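Local coordinates for protein APL1 (Anopheles gambiae, PDB 3O6N) that probably pairs with the leucine-rich repeat protein LRIM1 in a complex that regulates complement-like immunity in the mosquito, at residues N75-Q80 / M100-I105; T239-L244 / N258-I263; Q114-L119 / H138-L143. All coordinates share one frame; numbering follows the deposited sequence.

Interaction 1: N75-Q80 / M100-I105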
loop_
_atom_site.group_PDB
_atom_site.type_symbol
_atom_site.label_atom_id
_atom_site.label_comp_id
_atom_site.label_asym_id
_atom_site.label_seq_id
_atom_site.Cartn_x
_atom_site.Cartn_y
_atom_site.Cartn_z
ATOM N N ASN A 75 -2.567 -11.310 22.559
ATOM C CA ASN A 75 -2.765 -11.834 21.217
ATOM C C ASN A 75 -4.083 -12.596 21.101
ATOM O O ASN A 75 -4.185 -13.749 21.520
ATOM C CB ASN A 75 -1.589 -12.730 20.825
ATOM C CG ASN A 75 -1.623 -13.132 19.365
ATOM O OD1 ASN A 75 -2.663 -13.047 18.712
ATOM N ND2 ASN A 75 -0.482 -13.576 18.844
ATOM N N LEU A 76 -5.091 -11.937 20.540
ATOM C CA LEU A 76 -6.386 -12.565 20.308
ATOM C C LEU A 76 -6.629 -12.797 18.815
ATOM O O LEU A 76 -7.773 -12.860 18.365
ATOM C CB LEU A 76 -7.508 -11.714 20.901
ATOM C CG LEU A 76 -7.370 -11.406 22.397
ATOM C CD1 LEU A 76 -8.393 -10.375 22.843
ATOM C CD2 LEU A 76 -7.490 -12.682 23.221
ATOM N N ASN A 77 -5.545 -12.919 18.054
ATOM C CA ASN A 77 -5.640 -13.191 16.624
ATOM C C ASN A 77 -6.283 -14.543 16.328
ATOM O O ASN A 77 -5.944 -15.545 16.959
ATOM C CB ASN A 77 -4.254 -13.143 15.975
ATOM C CG ASN A 77 -3.854 -11.751 15.549
ATOM O OD1 ASN A 77 -4.487 -10.764 15.922
ATOM N ND2 ASN A 77 -2.795 -11.663 14.755
ATOM N N ASP A 78 -7.209 -14.562 15.372
ATOM C CA ASP A 78 -7.811 -15.811 14.892
ATOM C C ASP A 78 -8.433 -16.672 15.994
ATOM O O ASP A 78 -8.213 -17.885 16.051
ATOM C CB ASP A 78 -6.783 -16.628 14.104
ATOM C CG ASP A 78 -7.406 -17.807 13.382
ATOM O OD1 ASP A 78 -8.593 -17.722 13.006
ATOM O OD2 ASP A 78 -6.705 -18.821 13.188
ATOM N N LEU A 79 -9.220 -16.043 16.859
ATOM C CA LEU A 79 -9.916 -16.753 17.929
ATOM C C LEU A 79 -11.392 -16.923 17.588
ATOM O O LEU A 79 -12.190 -17.336 18.430
ATOM C CB LEU A 79 -9.774 -15.994 19.254
ATOM C CG LEU A 79 -8.607 -16.372 20.171
ATOM C CD1 LEU A 79 -7.311 -16.523 19.400
ATOM C CD2 LEU A 79 -8.454 -15.343 21.271
ATOM N N GLN A 80 -11.747 -16.591 16.350
ATOM C CA GLN A 80 -13.133 -16.655 15.893
ATOM C C GLN A 80 -14.071 -15.795 16.747
ATOM O O GLN A 80 -15.206 -16.176 17.021
ATOM C CB GLN A 80 -13.604 -18.111 15.825
ATOM C CG GLN A 80 -12.725 -18.962 14.906
ATOM C CD GLN A 80 -13.172 -20.406 14.815
ATOM O OE1 GLN A 80 -14.336 -20.696 14.536
ATOM N NE2 GLN A 80 -12.242 -21.325 15.046
ATOM N N MET A 100 -6.151 -8.242 17.587
ATOM C CA MET A 100 -7.490 -8.807 17.475
ATOM C C MET A 100 -7.874 -9.020 16.016
ATOM O O MET A 100 -9.051 -8.964 15.654
ATOM C CB MET A 100 -8.517 -7.912 18.181
ATOM C CG MET A 100 -8.371 -7.887 19.695
ATOM S SD MET A 100 -9.760 -7.101 20.540
ATOM C CE MET A 100 -9.500 -5.393 20.101
ATOM N N GLY A 101 -6.871 -9.272 15.184
ATOM C CA GLY A 101 -7.095 -9.476 13.764
ATOM C C GLY A 101 -7.604 -10.871 13.458
ATOM O O GLY A 101 -7.579 -11.756 14.316
ATOM N N PHE A 102 -8.077 -11.059 12.230
ATOM C CA PHE A 102 -8.505 -12.369 11.758
ATOM C C PHE A 102 -9.619 -12.950 12.626
ATOM O O PHE A 102 -9.579 -14.110 13.026
ATOM C CB PHE A 102 -7.299 -13.302 11.670
ATOM C CG PHE A 102 -6.086 -12.645 11.064
ATOM C CD1 PHE A 102 -5.977 -12.493 9.694
ATOM C CD2 PHE A 102 -5.074 -12.148 11.869
ATOM C CE1 PHE A 102 -4.870 -11.875 9.132
ATOM C CE2 PHE A 102 -3.965 -11.528 11.317
ATOM C CZ PHE A 102 -3.864 -11.392 9.944
ATOM N N ASN A 103 -10.615 -12.119 12.907
ATOM C CA ASN A 103 -11.813 -12.560 13.601
ATOM C C ASN A 103 -13.053 -12.216 12.785
ATOM O O ASN A 103 -12.980 -12.113 11.561
ATOM C CB ASN A 103 -11.877 -11.964 15.008
ATOM C CG ASN A 103 -10.831 -12.562 15.930
ATOM O OD1 ASN A 103 -10.854 -13.761 16.207
ATOM N ND2 ASN A 103 -9.907 -11.736 16.404
ATOM N N ALA A 104 -14.191 -12.065 13.452
ATOM C CA ALA A 104 -15.421 -11.685 12.770
ATOM C C ALA A 104 -16.151 -10.610 13.573
ATOM O O ALA A 104 -17.375 -10.632 13.699
ATOM C CB ALA A 104 -16.315 -12.903 12.542
ATOM N N ILE A 105 -15.384 -9.658 14.095
ATOM C CA ILE A 105 -15.929 -8.639 14.992
ATOM C C ILE A 105 -16.720 -7.606 14.206
ATOM O O ILE A 105 -16.200 -6.993 13.277
ATOM C CB ILE A 105 -14.816 -7.948 15.795
ATOM C CG1 ILE A 105 -14.078 -8.982 16.653
ATOM C CG2 ILE A 105 -15.394 -6.826 16.667
ATOM C CD1 ILE A 105 -12.737 -8.511 17.166
HETATM O O HOH W 1 -10.952 -16.481 13.386
#
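At the edge of the Phe102 ring, close to its plane, sits the side-chain amide of Asn77, with ND2 of Asn77 3.6 Å from CE2 of Phe102. The amide and ring planes stand 80° apart, so this flat group abuts the ring rim nearly upright; Arg126 of the following turn also touches Phe102. The setting is a leucine-rich repeat solenoid: 75-80 and 100-105 are equivalent turns leaving strands 73-75 and 97-99, and Asn103 is the asparagine that such repeats use to tie one coil to the next. Its amide lies almost coplanar with its partner Leu76 O, 3.1 Å from Asn103 ND2, and the N-H points straight at that oxygen (177°). The same nitrogen donates to Met100 O within its own turn, from above that carbonyl's plane. Asn103 OD1 accepts from Leu79 N at 2.9 Å, tilted modestly from the amide's carbonyl plane, and also from Ile81 N. One amide therefore bridges two consecutive turns, and its rotation is fixed by bonds at both ends. Asn127 does the equivalent work one repeat later, bonding Met100 O and Ile105 N.

Between the backbones, Asp78 N donates to Gly101 O at 3.0 Å, in the carbonyl plane. On the buried side Leu76 and Met100 run alongside each other, CD1 of Leu76 lying 4.0 Å from CG of Met100. A water bridges the turns, donating to Asp78 OD1 and to Phe102 O. Asn77 OD1, meanwhile, accepts Gly101 N at 2.9 Å with a bent approach (138°), the donor lying above the amide's carbonyl plane.

Interaction 2: T239-L244 / N258-I263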
loop_
_atom_site.group_PDB
_atom_site.type_symbol
_atom_site.label_atom_id
_atom_site.label_comp_id
_atom_site.label_asym_id
_atom_site.label_seq_id
_atom_site.Cartn_x
_atom_site.Cartn_y
_atom_site.Cartn_z
ATOM N N THR A 239 -5.158 12.266 -14.127
ATOM C CA THR A 239 -5.071 12.842 -15.465
ATOM C C THR A 239 -3.915 13.826 -15.595
ATOM O O THR A 239 -3.635 14.317 -16.689
ATOM C CB THR A 239 -6.365 13.572 -15.847
ATOM O OG1 THR A 239 -6.619 14.612 -14.892
ATOM C CG2 THR A 239 -7.536 12.597 -15.874
ATOM N N ASP A 240 -3.252 14.125 -14.482
ATOM C CA ASP A 240 -2.098 15.019 -14.522
ATOM C C ASP A 240 -0.995 14.552 -13.577
ATOM O O ASP A 240 -1.204 13.650 -12.762
ATOM C CB ASP A 240 -2.512 16.462 -14.204
ATOM C CG ASP A 240 -2.669 16.713 -12.718
ATOM O OD1 ASP A 240 -3.174 15.819 -12.003
ATOM O OD2 ASP A 240 -2.275 17.807 -12.263
ATOM N N THR A 241 0.175 15.174 -13.686
ATOM C CA THR A 241 1.336 14.764 -12.900
ATOM C C THR A 241 2.085 15.943 -12.278
ATOM O O THR A 241 3.128 15.753 -11.659
ATOM C CB THR A 241 2.341 13.980 -13.759
ATOM O OG1 THR A 241 2.615 14.718 -14.956
ATOM C CG2 THR A 241 1.787 12.606 -14.130
ATOM N N ALA A 242 1.559 17.153 -12.447
ATOM C CA ALA A 242 2.241 18.359 -11.971
ATOM C C ALA A 242 2.587 18.302 -10.482
ATOM O O ALA A 242 3.636 18.790 -10.058
ATOM C CB ALA A 242 1.407 19.598 -12.278
ATOM N N TRP A 243 1.698 17.702 -9.699
ATOM C CA TRP A 243 1.881 17.576 -8.255
ATOM C C TRP A 243 3.163 16.828 -7.870
ATOM O O TRP A 243 3.616 16.912 -6.736
ATOM C CB TRP A 243 0.661 16.883 -7.640
ATOM C CG TRP A 243 0.241 15.689 -8.427
ATOM C CD1 TRP A 243 -0.670 15.655 -9.442
ATOM C CD2 TRP A 243 0.734 14.357 -8.285
ATOM N NE1 TRP A 243 -0.780 14.381 -9.936
ATOM C CE2 TRP A 243 0.075 13.562 -9.244
ATOM C CE3 TRP A 243 1.668 13.754 -7.436
ATOM C CZ2 TRP A 243 0.314 12.198 -9.376
ATOM C CZ3 TRP A 243 1.910 12.398 -7.573
ATOM C CH2 TRP A 243 1.237 11.636 -8.536
ATOM N N LEU A 244 3.752 16.097 -8.812
ATOM C CA LEU A 244 4.997 15.379 -8.540
ATOM C C LEU A 244 6.152 16.306 -8.144
ATOM O O LEU A 244 7.128 15.870 -7.528
ATOM C CB LEU A 244 5.396 14.519 -9.747
ATOM C CG LEU A 244 4.654 13.188 -9.880
ATOM C CD1 LEU A 244 4.933 12.537 -11.232
ATOM C CD2 LEU A 244 5.026 12.246 -8.743
ATOM N N ASN A 258 -3.771 4.477 -14.994
ATOM C CA ASN A 258 -4.439 5.749 -14.773
ATOM C C ASN A 258 -4.899 6.314 -16.116
ATOM O O ASN A 258 -5.012 5.571 -17.089
ATOM C CB ASN A 258 -3.532 6.725 -14.020
ATOM C CG ASN A 258 -3.566 6.496 -12.510
ATOM O OD1 ASN A 258 -4.471 6.972 -11.827
ATOM N ND2 ASN A 258 -2.587 5.754 -11.989
ATOM N N GLU A 259 -5.173 7.612 -16.173
ATOM C CA GLU A 259 -5.695 8.211 -17.399
ATOM C C GLU A 259 -4.758 9.259 -17.987
ATOM O O GLU A 259 -5.204 10.239 -18.580
ATOM C CB GLU A 259 -7.071 8.825 -17.142
ATOM C CG GLU A 259 -8.044 7.872 -16.466
ATOM C CD GLU A 259 -9.425 8.472 -16.308
ATOM O OE1 GLU A 259 -9.834 9.261 -17.184
ATOM O OE2 GLU A 259 -10.101 8.159 -15.306
ATOM N N LEU A 260 -3.457 9.048 -17.829
ATOM C CA LEU A 260 -2.476 10.022 -18.289
ATOM C C LEU A 260 -2.349 9.973 -19.808
ATOM O O LEU A 260 -2.295 8.898 -20.400
ATOM C CB LEU A 260 -1.116 9.754 -17.646
ATOM C CG LEU A 260 -1.075 9.802 -16.117
ATOM C CD1 LEU A 260 0.313 9.429 -15.620
ATOM C CD2 LEU A 260 -1.488 11.183 -15.605
ATOM N N GLU A 261 -2.296 11.141 -20.434
ATOM C CA GLU A 261 -2.233 11.216 -21.890
ATOM C C GLU A 261 -0.876 11.688 -22.386
ATOM O O GLU A 261 -0.535 11.501 -23.553
ATOM C CB GLU A 261 -3.343 12.116 -22.429
ATOM C CG GLU A 261 -4.733 11.578 -22.141
ATOM C CD GLU A 261 -5.826 12.492 -22.649
ATOM O OE1 GLU A 261 -5.498 13.516 -23.285
ATOM O OE2 GLU A 261 -7.013 12.182 -22.413
ATOM N N LYS A 262 -0.104 12.310 -21.503
ATOM C CA LYS A 262 1.261 12.680 -21.844
ATOM C C LYS A 262 2.165 12.720 -20.621
ATOM O O LYS A 262 1.708 12.930 -19.498
ATOM C CB LYS A 262 1.300 14.017 -22.590
ATOM C CG LYS A 262 0.798 15.203 -21.791
ATOM C CD LYS A 262 0.749 16.450 -22.661
ATOM C CE LYS A 262 0.162 17.632 -21.907
ATOM N NZ LYS A 262 -0.051 18.806 -22.803
ATOM N N ILE A 263 3.452 12.493 -20.855
ATOM C CA ILE A 263 4.470 12.621 -19.825
ATOM C C ILE A 263 5.528 13.613 -20.297
ATOM O O ILE A 263 6.168 13.406 -21.331
ATOM C CB ILE A 263 5.136 11.266 -19.505
ATOM C CG1 ILE A 263 4.158 10.342 -18.769
ATOM C CG2 ILE A 263 6.393 11.475 -18.667
ATOM C CD1 ILE A 263 3.798 10.820 -17.358
HETATM O O HOH W 2 -2.019 13.577 -19.079
HETATM O O HOH W 3 0.794 14.017 -17.167
#
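Neighbouring coils of the leucine-rich repeat solenoid meet here on the way from one parallel strand to the next: residues 239-244 come after strand 230-232, while residues 258-263 come after strand 252-254 and run into strand 262-264. Leu260 is the residue that both threonines share. Its CD2 methyl presses on the backbone between Thr239 and Asp240, 3.6 Å from Thr239 C, while Leu260 CD1 meets CG2 of Thr241 at 3.8 Å. The Leu260 and Thr241 side chains pass each other at a slant, and Ile263 CD1 reaches the same Thr241 CG2 at 4.2 Å. Thr241 places its hydroxyl between its own N and carbonyl carbon (chi1 50°), which puts CG2 against the leucine and lets OG1 meet a water. Further out, Thr239 and Glu259 lie side by side, Thr239 CG2 against Glu259 CB at 4.0 Å; the Glu259 carboxylate bonds Asn237, and its side chain touches a bound sugar.

Water joins the polar backbone. One molecule donates to Thr239 O and accepts from Glu261 N at 2.8 Å; another links Thr241 OG1 to Lys262 O. Within 239-244, Trp243 NE1 donates to Asp240 O at 2.9 Å from above the carbonyl plane, and Thr241 CA and Leu244 CG lie over one face of the indole, toward its rim.

Direct contact is thus made by methyl and methylene groups packing on each other and, for Leu260 CD2, on a peptide group. The chemistry implies a greasy seam centred on Leu260: direct hydrogen bonding between the coils is found just before, where Leu238 meets Asn258 and Glu259, and from Thr239 on two waters carry the polar links between the segments.

Interaction 3: Q114-L119 / H138-L143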
loop_
_atom_site.group_PDB
_atom_site.type_symbol
_atom_site.label_atom_id
_atom_site.label_comp_id
_atom_site.label_asym_id
_atom_site.label_seq_id
_atom_site.Cartn_x
_atom_site.Cartn_y
_atom_site.Cartn_z
ATOM N N GLN A 114 -11.166 2.922 26.411
ATOM C CA GLN A 114 -11.180 4.029 27.361
ATOM C C GLN A 114 -10.135 3.838 28.454
ATOM O O GLN A 114 -9.644 4.808 29.031
ATOM C CB GLN A 114 -12.567 4.172 27.989
ATOM C CG GLN A 114 -12.731 5.406 28.861
ATOM C CD GLN A 114 -14.073 5.448 29.563
ATOM O OE1 GLN A 114 -14.693 4.410 29.804
ATOM N NE2 GLN A 114 -14.533 6.650 29.893
ATOM N N ASN A 115 -9.795 2.583 28.733
ATOM C CA ASN A 115 -8.854 2.266 29.803
ATOM C C ASN A 115 -7.581 1.557 29.341
ATOM O O ASN A 115 -7.050 0.706 30.060
ATOM C CB ASN A 115 -9.544 1.433 30.887
ATOM C CG ASN A 115 -10.608 2.213 31.628
ATOM O OD1 ASN A 115 -10.599 3.445 31.637
ATOM N ND2 ASN A 115 -11.527 1.499 32.267
ATOM N N VAL A 116 -7.100 1.899 28.147
ATOM C CA VAL A 116 -5.814 1.399 27.665
ATOM C C VAL A 116 -4.891 2.552 27.269
ATOM O O VAL A 116 -4.519 2.691 26.100
ATOM C CB VAL A 116 -5.974 0.437 26.462
ATOM C CG1 VAL A 116 -6.564 -0.889 26.916
ATOM C CG2 VAL A 116 -6.830 1.073 25.377
ATOM N N PRO A 117 -4.507 3.383 28.249
ATOM C CA PRO A 117 -3.722 4.590 27.970
ATOM C C PRO A 117 -2.335 4.320 27.392
ATOM O O PRO A 117 -1.759 5.208 26.761
ATOM C CB PRO A 117 -3.600 5.255 29.350
ATOM C CG PRO A 117 -3.789 4.133 30.329
ATOM C CD PRO A 117 -4.798 3.234 29.689
ATOM N N LEU A 118 -1.808 3.117 27.592
ATOM C CA LEU A 118 -0.451 2.805 27.154
ATOM C C LEU A 118 -0.410 2.118 25.789
ATOM O O LEU A 118 0.645 1.672 25.353
ATOM C CB LEU A 118 0.258 1.922 28.187
ATOM C CG LEU A 118 0.370 2.468 29.613
ATOM C CD1 LEU A 118 1.145 1.495 30.493
ATOM C CD2 LEU A 118 1.028 3.839 29.609
ATOM N N LEU A 119 -1.558 2.024 25.128
ATOM C CA LEU A 119 -1.659 1.318 23.854
ATOM C C LEU A 119 -0.757 1.942 22.792
ATOM O O LEU A 119 -0.854 3.137 22.516
ATOM C CB LEU A 119 -3.108 1.325 23.363
ATOM C CG LEU A 119 -3.421 0.433 22.160
ATOM C CD1 LEU A 119 -3.156 -1.019 22.499
ATOM C CD2 LEU A 119 -4.861 0.628 21.714
ATOM N N HIS A 138 -9.615 8.478 21.257
ATOM C CA HIS A 138 -9.385 9.756 21.921
ATOM C C HIS A 138 -8.562 9.614 23.197
ATOM O O HIS A 138 -7.969 10.584 23.666
ATOM C CB HIS A 138 -10.707 10.480 22.202
ATOM C CG HIS A 138 -11.319 11.102 20.983
ATOM N ND1 HIS A 138 -12.407 11.945 21.041
ATOM C CD2 HIS A 138 -10.991 11.001 19.672
ATOM C CE1 HIS A 138 -12.725 12.337 19.817
ATOM N NE2 HIS A 138 -11.881 11.778 18.970
ATOM N N ASN A 139 -8.515 8.404 23.748
ATOM C CA ASN A 139 -7.745 8.150 24.960
ATOM C C ASN A 139 -6.541 7.231 24.756
ATOM O O ASN A 139 -6.044 6.635 25.709
ATOM C CB ASN A 139 -8.650 7.595 26.069
ATOM C CG ASN A 139 -9.764 8.553 26.445
ATOM O OD1 ASN A 139 -9.517 9.623 27.000
ATOM N ND2 ASN A 139 -11.000 8.169 26.152
ATOM N N THR A 140 -6.073 7.117 23.516
ATOM C CA THR A 140 -4.892 6.311 23.226
ATOM C C THR A 140 -3.826 7.146 22.520
ATOM O O THR A 140 -3.502 6.898 21.362
ATOM C CB THR A 140 -5.237 5.076 22.365
ATOM O OG1 THR A 140 -5.788 5.502 21.111
ATOM C CG2 THR A 140 -6.246 4.185 23.087
ATOM N N PRO A 141 -3.265 8.134 23.232
ATOM C CA PRO A 141 -2.337 9.108 22.643
ATOM C C PRO A 141 -0.999 8.491 22.245
ATOM O O PRO A 141 -0.264 9.092 21.461
ATOM C CB PRO A 141 -2.138 10.118 23.778
ATOM C CG PRO A 141 -2.310 9.298 25.018
ATOM C CD PRO A 141 -3.386 8.303 24.691
ATOM N N LYS A 142 -0.694 7.307 22.770
ATOM C CA LYS A 142 0.584 6.652 22.491
ATOM C C LYS A 142 0.551 5.753 21.258
ATOM O O LYS A 142 1.566 5.163 20.894
ATOM C CB LYS A 142 1.055 5.839 23.702
ATOM C CG LYS A 142 1.852 6.635 24.728
ATOM C CD LYS A 142 1.042 7.771 25.327
ATOM C CE LYS A 142 1.848 8.525 26.376
ATOM N NZ LYS A 142 1.039 9.577 27.054
ATOM N N LEU A 143 -0.609 5.653 20.618
ATOM C CA LEU A 143 -0.780 4.746 19.484
ATOM C C LEU A 143 0.182 5.073 18.342
ATOM O O LEU A 143 0.184 6.189 17.822
ATOM C CB LEU A 143 -2.226 4.792 18.984
ATOM C CG LEU A 143 -2.637 3.718 17.972
ATOM C CD1 LEU A 143 -2.562 2.336 18.604
ATOM C CD2 LEU A 143 -4.042 3.995 17.456
HETATM O O HOH W 4 -7.347 4.386 26.898
HETATM O O HOH W 5 -2.018 5.083 23.945
HETATM O O HOH W 6 -0.995 7.602 27.924
#
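Leu119 and Leu143 lie side by side and point the same way, with CG of Leu119 4.1 Å from CD1 of Leu143. The two share nearly one conformation: each holds CG anti to its amide nitrogen (chi1 -170° and -169°), which turns equivalent isobutyl groups in the same direction from successive coils. Thr140 repeats this alignment with two partners. Its CG2 runs alongside Val116, 3.9 Å from CG2 of that residue, and also lies 4.1 Å from CD2 of Leu119. The threonine methyl thus rests against a valine and a leucine of the preceding coil, both on the same side of it, while its OG1 makes a weak hydrogen bond to Phe137 O. Nearer the surface, Asn139 directs CB toward Gln114 O. Lys142 starts toward the other segment, its CB 3.5 Å from Leu119 O, before the bend at chi2 (61°) carries the chain away.

The matching backbone shapes explain the parallel side chains. Val116 to Leu119 and Thr140 to Leu143 are both type I turns, each with a proline in its second position and each closed by a hydrogen bond from the leucine N to the first carbonyl. Waters connect the two segments. One donates to both Pro117 O and Leu119 O and accepts from Lys142 N at 2.8 Å; a second accepts from Val116 N and donates to Asn139 O; a third joins Pro117 O to the Lys142 ammonium group at NZ.

In the leucine-rich repeat solenoid these are successive return turns. The turn at 114-119 feeds strand 121-123 and that at 138-143 feeds the adjacent parallel strand 145-147, while Leu143 touches Thr164 in the loop ahead of strand 169-171.

In the fold
All three contacts join adjacent coils of one leucine-rich repeat solenoid. Along the chain the order is interaction 1, interaction 3, interaction 2, each closing before the next opens. Interactions 1 and 3 lie on the same side of the chain's centre, with their own centres 20 Å apart and nearest atoms about 8 Å apart. They sit at different ends of the parallel strands: interaction 1 follows strands 73-75 and 97-99, whereas interaction 3 precedes 121-123 and 145-147. Interaction 2 lies across the chain's centre, its centre 41 Å from each of the others. Coil-to-coil contacts thus recur along the elongated domain, by direct hydrogen bonds, several of them from asparagine amides, by water or by apolar side chains.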